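Long-range contact in methyl-accepting chemotaxis protein (Vibrio cholerae, PDB 6CEQ), which probably senses oxygen through heme-binding PAS domains and relays the signal as a chemotaxis receptor: residues 4-16 with 93-107. Sequence-based numbering, arbitrary orientation.
Sequences GMTTNLMMADKEG and MRDTKGEYIGPALQL. Unlike the reference sequence in segment 93-107: Leu107 (reference Trp). With HEM (protoporphyrin IX containing Fe), chain D.
Leu107 O is gripped twice: Asn8 ND2 donates to it at 3.0 Å, with the oxygen close to the Asn8 amide plane (11° out), and a water donates a second bond. That water also bonds Thr6 O, Asn8 N and Gln106 NE2, so it ties the two segments together beside Asn8. Asn8 CG stands beside its own backbone N, which brings the amide across to Leu107. Farther along, Met10 and Leu105 form an antiparallel hydrogen-bonded pair, Leu105 N to Met10 O being 2.8 Å and nearly straight (164°), before Ala12 N closes on Pro103 O. Gly102 fits closely here, its CA 3.3 Å from Ala12 O.

Side chains alternate between two faces. On one, Met11 and Met93 cross at about a right angle, Met11 CG 3.7 Å from Met93 SD, while Leu9 CD2 packs on Gln106 CB. On the other, Met10 and Leu105 run side by side into the heme. Met10 CG is anti to the backbone N (chi1 -178°), and Met10 CE lies 3.3 Å from HEM CHC; Leu105 CD1 is 3.5 Å from HEM C1B. Ala12 CB meets HEM CBB and Pro103 CG the HEM CMB methyl, extending this apolar wall. His62 NE2 and Ser77 OG hydrogen-bond the heme. The strands are interior neighbours in a five-stranded sheet whose 2-1-5-4-3 order is that of the PAS fold, and the heme on the face of Met10 and Leu105 marks this as a heme-binding PAS domain.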
ATOM      1  N   GLY A   4       4.164  18.242   5.923  1.00 44.63           N
ATOM      2  CA  GLY A   4       3.471  17.223   5.165  1.00 36.24           C
ATOM      3  C   GLY A   4       3.682  15.800   5.634  1.00 30.93           C
ATOM      4  O   GLY A   4       3.211  14.865   4.980  1.00 31.41           O
ATOM      5  N   MET A   5       4.373  15.591   6.748  1.00 25.02           N
ATOM      6  CA  MET A   5       4.537  14.244   7.278  1.00 23.40           C
ATOM      7  C   MET A   5       3.262  13.835   8.002  1.00 32.71           C
ATOM      8  O   MET A   5       2.858  14.477   8.978  1.00 36.62           O
ATOM      9  CB  MET A   5       5.752  14.187   8.195  1.00 26.12           C
ATOM     10  CG  MET A   5       7.027  14.584   7.467  1.00 30.08           C
ATOM     11  SD  MET A   5       8.443  14.771   8.556  1.00 44.85           S
ATOM     12  CE  MET A   5       8.964  13.072   8.751  1.00 45.88           C
ATOM     13  N   THR A   6       2.619  12.779   7.512  1.00 22.61           N
ATOM     14  CA  THR A   6       1.338  12.338   8.044  1.00 23.68           C
ATOM     15  C   THR A   6       1.277  10.818   7.944  1.00 22.84           C
ATOM     16  O   THR A   6       2.247  10.160   7.556  1.00 30.06           O
ATOM     17  CB  THR A   6       0.164  13.002   7.318  1.00 38.03           C
ATOM     18  OG1 THR A   6      -1.069  12.628   7.954  1.00 44.30           O
ATOM     19  CG2 THR A   6       0.130  12.586   5.865  1.00 32.50           C
ATOM     20  N   THR A   7       0.138  10.262   8.343  1.00 20.43           N
ATOM     21  CA  THR A   7      -0.061   8.817   8.390  1.00 22.11           C
ATOM     22  C   THR A   7      -0.791   8.387   7.122  1.00 19.98           C
ATOM     23  O   THR A   7      -1.967   8.713   6.948  1.00 23.46           O
ATOM     24  CB  THR A   7      -0.863   8.434   9.633  1.00 25.77           C
ATOM     25  OG1 THR A   7      -0.215   8.949  10.801  1.00 34.78           O
ATOM     26  CG2 THR A   7      -0.985   6.926   9.754  1.00 25.52           C
ATOM     27  N   ASN A   8      -0.090   7.679   6.234  1.00 16.34           N
ATOM     28  CA  ASN A   8      -0.646   7.157   4.984  1.00 19.11           C
ATOM     29  C   ASN A   8      -0.825   5.653   5.116  1.00 21.49           C
ATOM     30  O   ASN A   8       0.165   4.924   5.261  1.00 20.96           O
ATOM     31  CB  ASN A   8       0.262   7.459   3.793  1.00 18.41           C
ATOM     32  CG  ASN A   8       0.574   8.923   3.665  1.00 29.35           C
ATOM     33  OD1 ASN A   8      -0.331   9.753   3.600  1.00 23.46           O
ATOM     34  ND2 ASN A   8       1.854   9.257   3.648  1.00 24.34           N
ATOM     35  N   LEU A   9      -2.074   5.191   5.059  1.00 15.24           N
ATOM     36  CA  LEU A   9      -2.401   3.802   5.359  1.00 15.12           C
ATOM     37  C   LEU A   9      -3.258   3.188   4.260  1.00 16.88           C
ATOM     38  O   LEU A   9      -4.160   3.837   3.717  1.00 14.54           O
ATOM     39  CB  LEU A   9      -3.162   3.668   6.686  1.00 18.28           C
ATOM     40  CG  LEU A   9      -2.517   4.115   7.994  1.00 32.07           C
ATOM     41  CD1 LEU A   9      -3.493   3.857   9.129  1.00 31.25           C
ATOM     42  CD2 LEU A   9      -1.190   3.401   8.246  1.00 29.90           C
ATOM     43  N   MET A  10      -2.999   1.914   3.974  1.00 14.90           N
ATOM     44  CA  MET A  10      -3.761   1.157   2.988  1.00 19.53           C
ATOM     45  C   MET A  10      -3.894  -0.267   3.511  1.00 21.85           C
ATOM     46  O   MET A  10      -2.911  -0.821   3.999  1.00 20.19           O
ATOM     47  CB  MET A  10      -3.036   1.197   1.637  1.00 23.03           C
ATOM     48  CG  MET A  10      -3.702   0.518   0.491  1.00 30.01           C
ATOM     49  SD  MET A  10      -2.895   1.099  -1.017  1.00 27.41           S
ATOM     50  CE  MET A  10      -1.187   1.172  -0.577  1.00 24.69           C
ATOM     51  N   MET A  11      -5.092  -0.858   3.421  1.00 15.47           N
ATOM     52  CA  MET A  11      -5.343  -2.207   3.935  1.00 16.23           C
ATOM     53  C   MET A  11      -5.834  -3.142   2.830  1.00 18.60           C
ATOM     54  O   MET A  11      -6.587  -2.728   1.944  1.00 18.51           O
ATOM     55  CB  MET A  11      -6.380  -2.173   5.071  1.00 25.28           C
ATOM     56  CG  MET A  11      -5.970  -1.337   6.281  1.00 31.76           C
ATOM     57  SD  MET A  11      -7.384  -0.645   7.159  1.00 49.02           S
ATOM     58  CE  MET A  11      -8.555  -1.995   7.096  1.00 39.54           C
ATOM     59  N   ALA A  12      -5.424  -4.413   2.892  1.00 20.06           N
ATOM     60  CA  ALA A  12      -5.890  -5.426   1.947  1.00 20.74           C
ATOM     61  C   ALA A  12      -6.279  -6.696   2.698  1.00 23.66           C
ATOM     62  O   ALA A  12      -5.878  -6.908   3.842  1.00 20.82           O
ATOM     63  CB  ALA A  12      -4.821  -5.745   0.890  1.00 18.98           C
ATOM     64  N   ASP A  13      -7.067  -7.553   2.047  1.00 21.57           N
ATOM     65  CA  ASP A  13      -7.373  -8.842   2.653  1.00 29.85           C
ATOM     66  C   ASP A  13      -6.311  -9.873   2.270  1.00 26.95           C
ATOM     67  O   ASP A  13      -5.340  -9.572   1.570  1.00 28.56           O
ATOM     68  CB  ASP A  13      -8.787  -9.318   2.296  1.00 28.11           C
ATOM     69  CG  ASP A  13      -8.997  -9.562   0.799  1.00 35.73           C
ATOM     70  OD1 ASP A  13      -8.016  -9.668   0.029  1.00 36.26           O
ATOM     71  OD2 ASP A  13     -10.179  -9.668   0.393  1.00 38.43           O
ATOM     72  N   LYS A  14      -6.485 -11.103   2.777  1.00 37.83           N
ATOM     73  CA  LYS A  14      -5.507 -12.166   2.546  1.00 43.73           C
ATOM     74  C   LYS A  14      -5.347 -12.495   1.067  1.00 35.17           C
ATOM     75  O   LYS A  14      -4.255 -12.882   0.637  1.00 34.99           O
ATOM     76  CB  LYS A  14      -5.914 -13.423   3.316  1.00 41.44           C
ATOM     77  CG  LYS A  14      -5.447 -13.418   4.744  1.00 38.58           C
ATOM     78  CD  LYS A  14      -5.483 -14.815   5.349  1.00 43.46           C
ATOM     79  CE  LYS A  14      -6.887 -15.387   5.307  1.00 50.54           C
ATOM     80  NZ  LYS A  14      -6.943 -16.754   5.893  1.00 54.37           N
ATOM     81  N   GLU A  15      -6.422 -12.384   0.282  1.00 43.38           N
ATOM     82  CA  GLU A  15      -6.360 -12.600  -1.162  1.00 37.97           C
ATOM     83  C   GLU A  15      -5.828 -11.385  -1.919  1.00 38.45           C
ATOM     84  O   GLU A  15      -5.863 -11.383  -3.156  1.00 31.98           O
ATOM     85  CB  GLU A  15      -7.737 -13.019  -1.724  1.00 50.70           C
ATOM     86  CG  GLU A  15      -8.171 -14.439  -1.384  1.00 67.46           C
ATOM     87  CD  GLU A  15      -8.435 -14.675   0.093  1.00 86.67           C
ATOM     88  OE1 GLU A  15      -9.017 -13.788   0.764  1.00 97.93           O
ATOM     89  OE2 GLU A  15      -8.015 -15.752   0.581  1.00 78.80           O
ATOM     90  N   GLY A  16      -5.390 -10.333  -1.219  1.00 35.76           N
ATOM     91  CA  GLY A  16      -4.772  -9.206  -1.878  1.00 29.67           C
ATOM     92  C   GLY A  16      -5.731  -8.184  -2.429  1.00 20.84           C
ATOM     93  O   GLY A  16      -5.306  -7.327  -3.206  1.00 23.94           O
ATOM     94  N   MET A  93      -2.762  -7.517  10.097  1.00 17.69           N
ATOM     95  CA  MET A  93      -4.020  -7.193  10.753  1.00 21.25           C
ATOM     96  C   MET A  93      -4.656  -8.476  11.256  1.00 21.38           C
ATOM     97  O   MET A  93      -4.612  -9.504  10.579  1.00 20.83           O
ATOM     98  CB  MET A  93      -4.986  -6.493   9.802  1.00 21.35           C
ATOM     99  CG  MET A  93      -4.497  -5.184   9.274  1.00 30.18           C
ATOM    100  SD  MET A  93      -5.827  -4.366   8.382  1.00 28.76           S
ATOM    101  CE  MET A  93      -6.338  -5.666   7.255  1.00 33.41           C
ATOM    102  N   ARG A  94      -5.240  -8.423  12.447  1.00 17.24           N
ATOM    103  CA  ARG A  94      -5.866  -9.608  13.016  1.00 23.08           C
ATOM    104  C   ARG A  94      -7.272  -9.295  13.506  1.00 24.12           C
ATOM    105  O   ARG A  94      -7.579  -8.157  13.865  1.00 25.79           O
ATOM    106  CB  ARG A  94      -5.017 -10.173  14.156  1.00 27.61           C
ATOM    107  CG  ARG A  94      -3.617 -10.511  13.697  1.00 27.60           C
ATOM    108  CD  ARG A  94      -2.789 -11.125  14.779  1.00 34.24           C
ATOM    109  NE  ARG A  94      -1.501 -11.559  14.249  1.00 36.79           N
ATOM    110  CZ  ARG A  94      -1.292 -12.719  13.636  1.00 32.65           C
ATOM    111  NH1 ARG A  94      -2.287 -13.586  13.473  1.00 34.48           N
ATOM    112  NH2 ARG A  94      -0.083 -13.011  13.183  1.00 40.99           N
ATOM    113  N   ASP A  95      -8.134 -10.315  13.515  1.00 22.91           N
ATOM    114  CA  ASP A  95      -9.472 -10.119  14.054  1.00 26.02           C
ATOM    115  C   ASP A  95      -9.442 -10.243  15.576  1.00 27.99           C
ATOM    116  O   ASP A  95      -8.388 -10.435  16.188  1.00 28.07           O
ATOM    117  CB  ASP A  95     -10.473 -11.086  13.414  1.00 25.63           C
ATOM    118  CG  ASP A  95     -10.199 -12.556  13.733  1.00 38.61           C
ATOM    119  OD1 ASP A  95      -9.425 -12.872  14.661  1.00 34.41           O
ATOM    120  OD2 ASP A  95     -10.795 -13.408  13.042  1.00 34.38           O
ATOM    121  N   THR A  96     -10.619 -10.134  16.204  1.00 24.84           N
ATOM    122  CA  THR A  96     -10.683 -10.128  17.661  1.00 23.86           C
ATOM    123  C   THR A  96     -10.296 -11.463  18.274  1.00 27.25           C
ATOM    124  O   THR A  96      -9.989 -11.513  19.468  1.00 35.36           O
ATOM    125  CB  THR A  96     -12.090  -9.764  18.139  1.00 26.17           C
ATOM    126  OG1 THR A  96     -13.028 -10.676  17.564  1.00 28.01           O
ATOM    127  CG2 THR A  96     -12.438  -8.347  17.725  1.00 28.97           C
ATOM    128  N   LYS A  97     -10.313 -12.539  17.494  1.00 30.38           N
ATOM    129  CA  LYS A  97      -9.872 -13.848  17.950  1.00 34.52           C
ATOM    130  C   LYS A  97      -8.447 -14.171  17.515  1.00 41.11           C
ATOM    131  O   LYS A  97      -8.036 -15.332  17.581  1.00 36.29           O
ATOM    132  CB  LYS A  97     -10.853 -14.915  17.469  1.00 37.26           C
ATOM    133  CG  LYS A  97     -12.230 -14.758  18.105  1.00 42.53           C
ATOM    134  CD  LYS A  97     -13.166 -15.902  17.775  1.00 52.55           C
ATOM    135  CE  LYS A  97     -13.665 -15.793  16.341  1.00 59.64           C
ATOM    136  NZ  LYS A  97     -14.873 -16.633  16.103  1.00 55.24           N
ATOM    137  N   GLY A  98      -7.692 -13.171  17.056  1.00 27.87           N
ATOM    138  CA  GLY A  98      -6.284 -13.336  16.760  1.00 34.83           C
ATOM    139  C   GLY A  98      -5.952 -13.856  15.379  1.00 25.40           C
ATOM    140  O   GLY A  98      -4.763 -14.002  15.062  1.00 35.67           O
ATOM    141  N   GLU A  99      -6.946 -14.117  14.538  1.00 27.66           N
ATOM    142  CA  GLU A  99      -6.691 -14.668  13.213  1.00 28.94           C
ATOM    143  C   GLU A  99      -6.263 -13.575  12.239  1.00 32.98           C
ATOM    144  O   GLU A  99      -6.799 -12.463  12.258  1.00 26.31           O
ATOM    145  CB  GLU A  99      -7.941 -15.369  12.681  1.00 26.88           C
ATOM    146  CG  GLU A  99      -8.230 -16.731  13.309  1.00 48.19           C
ATOM    147  CD  GLU A  99      -7.186 -17.779  12.956  1.00 75.88           C
ATOM    148  OE1 GLU A  99      -6.268 -18.008  13.775  1.00 69.16           O
ATOM    149  OE2 GLU A  99      -7.285 -18.379  11.863  1.00 83.50           O
ATOM    150  N   TYR A 100      -5.300 -13.911  11.377  1.00 26.56           N
ATOM    151  CA  TYR A 100      -4.782 -12.978  10.379  1.00 26.37           C
ATOM    152  C   TYR A 100      -5.850 -12.644   9.342  1.00 26.02           C
ATOM    153  O   TYR A 100      -6.457 -13.545   8.751  1.00 28.64           O
ATOM    154  CB  TYR A 100      -3.553 -13.585   9.702  1.00 26.21           C
ATOM    155  CG  TYR A 100      -2.934 -12.777   8.576  1.00 24.05           C
ATOM    156  CD1 TYR A 100      -2.743 -13.339   7.322  1.00 23.05           C
ATOM    157  CD2 TYR A 100      -2.512 -11.464   8.777  1.00 22.30           C
ATOM    158  CE1 TYR A 100      -2.157 -12.620   6.287  1.00 25.93           C
ATOM    159  CE2 TYR A 100      -1.926 -10.736   7.748  1.00 20.17           C
ATOM    160  CZ  TYR A 100      -1.750 -11.317   6.509  1.00 20.25           C
ATOM    161  OH  TYR A 100      -1.170 -10.598   5.487  1.00 21.51           O
ATOM    162  N   ILE A 101      -6.043 -11.344   9.094  1.00 21.64           N
ATOM    163  CA  ILE A 101      -7.071 -10.814   8.197  1.00 24.00           C
ATOM    164  C   ILE A 101      -6.452 -10.390   6.872  1.00 26.93           C
ATOM    165  O   ILE A 101      -7.093 -10.456   5.817  1.00 36.94           O
ATOM    166  CB  ILE A 101      -7.789  -9.605   8.834  1.00 27.76           C
ATOM    167  CG1 ILE A 101      -8.645 -10.017  10.023  1.00 40.48           C
ATOM    168  CG2 ILE A 101      -8.655  -8.870   7.816  1.00 47.84           C
ATOM    169  CD1 ILE A 101      -9.315  -8.819  10.670  1.00 29.09           C
ATOM    170  N   GLY A 102      -5.217  -9.917   6.921  1.00 21.26           N
ATOM    171  CA  GLY A 102      -4.604  -9.322   5.764  1.00 19.18           C
ATOM    172  C   GLY A 102      -3.623  -8.245   6.164  1.00 20.11           C
ATOM    173  O   GLY A 102      -3.519  -7.879   7.334  1.00 20.65           O
ATOM    174  N   PRO A 103      -2.878  -7.721   5.196  1.00 20.05           N
ATOM    175  CA  PRO A 103      -1.827  -6.752   5.509  1.00 22.42           C
ATOM    176  C   PRO A 103      -2.363  -5.332   5.621  1.00 20.61           C
ATOM    177  O   PRO A 103      -3.313  -4.939   4.940  1.00 19.61           O
ATOM    178  CB  PRO A 103      -0.886  -6.871   4.306  1.00 20.64           C
ATOM    179  CG  PRO A 103      -1.824  -7.204   3.169  1.00 21.46           C
ATOM    180  CD  PRO A 103      -2.907  -8.070   3.764  1.00 19.57           C
ATOM    181  N   ALA A 104      -1.733  -4.566   6.505  1.00 17.89           N
ATOM    182  CA  ALA A 104      -1.883  -3.116   6.557  1.00 18.30           C
ATOM    183  C   ALA A 104      -0.544  -2.485   6.203  1.00 18.37           C
ATOM    184  O   ALA A 104       0.499  -2.915   6.700  1.00 21.92           O
ATOM    185  CB  ALA A 104      -2.348  -2.649   7.936  1.00 21.17           C
ATOM    186  N   LEU A 105      -0.579  -1.484   5.335  1.00 14.58           N
ATOM    187  CA  LEU A 105       0.607  -0.811   4.834  1.00 15.88           C
ATOM    188  C   LEU A 105       0.618   0.621   5.335  1.00 18.93           C
ATOM    189  O   LEU A 105      -0.392   1.326   5.219  1.00 23.24           O
ATOM    190  CB  LEU A 105       0.621  -0.766   3.310  1.00 20.48           C
ATOM    191  CG  LEU A 105       1.200  -1.780   2.341  1.00 24.65           C
ATOM    192  CD1 LEU A 105       1.488  -1.023   1.071  1.00 28.17           C
ATOM    193  CD2 LEU A 105       2.460  -2.463   2.855  1.00 18.32           C
ATOM    194  N   GLN A 106       1.747   1.056   5.872  1.00 17.78           N
ATOM    195  CA  GLN A 106       1.986   2.473   6.131  1.00 17.05           C
ATOM    196  C   GLN A 106       3.114   2.943   5.222  1.00 19.99           C
ATOM    197  O   GLN A 106       4.160   2.294   5.143  1.00 21.80           O
ATOM    198  CB  GLN A 106       2.344   2.737   7.593  1.00 19.67           C
ATOM    199  CG  GLN A 106       2.533   4.220   7.888  1.00 20.89           C
ATOM    200  CD  GLN A 106       2.421   4.555   9.362  1.00 23.38           C
ATOM    201  OE1 GLN A 106       2.121   3.696  10.188  1.00 21.97           O
ATOM    202  NE2 GLN A 106       2.666   5.821   9.699  1.00 33.59           N
ATOM    203  N   LEU A 107       2.907   4.069   4.546  1.00 16.43           N
ATOM    204  CA  LEU A 107       3.899   4.626   3.635  1.00 20.75           C
ATOM    205  C   LEU A 107       4.348   5.978   4.161  1.00 19.78           C
ATOM    206  O   LEU A 107       3.510   6.849   4.430  1.00 24.81           O
ATOM    207  CB  LEU A 107       3.331   4.784   2.223  1.00 17.56           C
ATOM    208  CG  LEU A 107       2.890   3.521   1.475  1.00 20.93           C
ATOM    209  CD1 LEU A 107       2.326   3.899   0.128  1.00 24.58           C
ATOM    210  CD2 LEU A 107       4.039   2.531   1.291  1.00 20.30           C
TER
HETATM  211  CHA HEM D 401       6.056  -2.468  -3.036  1.00 15.68           C
HETATM  212  CHB HEM D 401       2.432  -4.663  -0.688  1.00 18.23           C
HETATM  213  CHC HEM D 401      -0.580  -1.347  -2.641  1.00 17.78           C
HETATM  214  CHD HEM D 401       2.742  -0.685  -6.107  1.00 20.13           C
HETATM  215  C1A HEM D 401       5.345  -3.231  -2.136  1.00 21.77           C
HETATM  216  C2A HEM D 401       5.913  -3.973  -1.082  1.00 19.70           C
HETATM  217  C3A HEM D 401       4.903  -4.594  -0.416  1.00 21.09           C
HETATM  218  C4A HEM D 401       3.697  -4.248  -1.056  1.00 20.82           C
HETATM  219  CMA HEM D 401       5.050  -5.493   0.785  1.00 21.72           C
HETATM  220  CAA HEM D 401       7.381  -4.060  -0.749  1.00 17.89           C
HETATM  221  CBA HEM D 401       8.071  -5.003  -1.737  1.00 21.96           C
HETATM  222  CGA HEM D 401       9.560  -4.964  -1.510  1.00 31.32           C
HETATM  223  O1A HEM D 401      10.101  -3.917  -1.089  1.00 26.50           O
HETATM  224  O2A HEM D 401      10.255  -5.977  -1.743  1.00 24.62           O
HETATM  225  C1B HEM D 401       1.310  -3.873  -0.977  1.00 17.83           C
HETATM  226  C2B HEM D 401       0.075  -4.013  -0.289  1.00 19.17           C
HETATM  227  C3B HEM D 401      -0.787  -3.096  -0.815  1.00 23.30           C
HETATM  228  C4B HEM D 401      -0.031  -2.374  -1.865  1.00 19.54           C
HETATM  229  CMB HEM D 401      -0.226  -4.993   0.815  1.00 23.06           C
HETATM  230  CAB HEM D 401      -2.188  -2.869  -0.420  1.00 25.29           C
HETATM  231  CBB HEM D 401      -2.519  -2.837   0.868  1.00 22.05           C
HETATM  232  C1C HEM D 401       0.044  -0.874  -3.790  1.00 21.93           C
HETATM  233  C2C HEM D 401      -0.488   0.045  -4.709  1.00 20.91           C
HETATM  234  C3C HEM D 401       0.462   0.235  -5.702  1.00 20.50           C
HETATM  235  C4C HEM D 401       1.582  -0.580  -5.376  1.00 19.52           C
HETATM  236  CMC HEM D 401      -1.842   0.703  -4.631  1.00 17.27           C
HETATM  237  CAC HEM D 401       0.335   1.118  -6.875  1.00 20.99           C
HETATM  238  CBC HEM D 401      -0.228   2.315  -6.749  1.00 33.42           C
HETATM  239  C1D HEM D 401       3.937  -1.062  -5.491  1.00 16.61           C
HETATM  240  C2D HEM D 401       5.249  -0.772  -6.082  1.00 21.53           C
HETATM  241  C3D HEM D 401       6.166  -1.266  -5.230  1.00 19.07           C
HETATM  242  C4D HEM D 401       5.419  -1.858  -4.113  1.00 16.88           C
HETATM  243  CMD HEM D 401       5.515  -0.063  -7.385  1.00 19.79           C
HETATM  244  CAD HEM D 401       7.663  -1.220  -5.391  1.00 22.40           C
HETATM  245  CBD HEM D 401       8.062  -1.953  -6.672  1.00 31.11           C
HETATM  246  CGD HEM D 401       7.555  -3.371  -6.621  1.00 35.39           C
HETATM  247  O1D HEM D 401       6.682  -3.752  -7.431  1.00 27.03           O
HETATM  248  O2D HEM D 401       8.007  -4.167  -5.769  1.00 52.07           O
HETATM  249  NA  HEM D 401       3.985  -3.414  -2.103  1.00 14.51           N
HETATM  250  NB  HEM D 401       1.207  -2.899  -1.894  1.00 18.46           N
HETATM  251  NC  HEM D 401       1.292  -1.237  -4.211  1.00 16.69           N
HETATM  252  ND  HEM D 401       4.103  -1.707  -4.327  1.00 19.67           N
HETATM  253 FE   HEM D 401       2.757  -2.297  -3.178  1.00 19.08          FE
HETATM  254  O   HOH W   1       2.717   7.548   7.121  1.00 19.59           O
HETATM  255  O   HOH W   2      -5.715 -16.463   8.625  1.00 40.51           O
HETATM  256  O   HOH W   3       2.937  -0.248  -1.667  1.00 18.86           O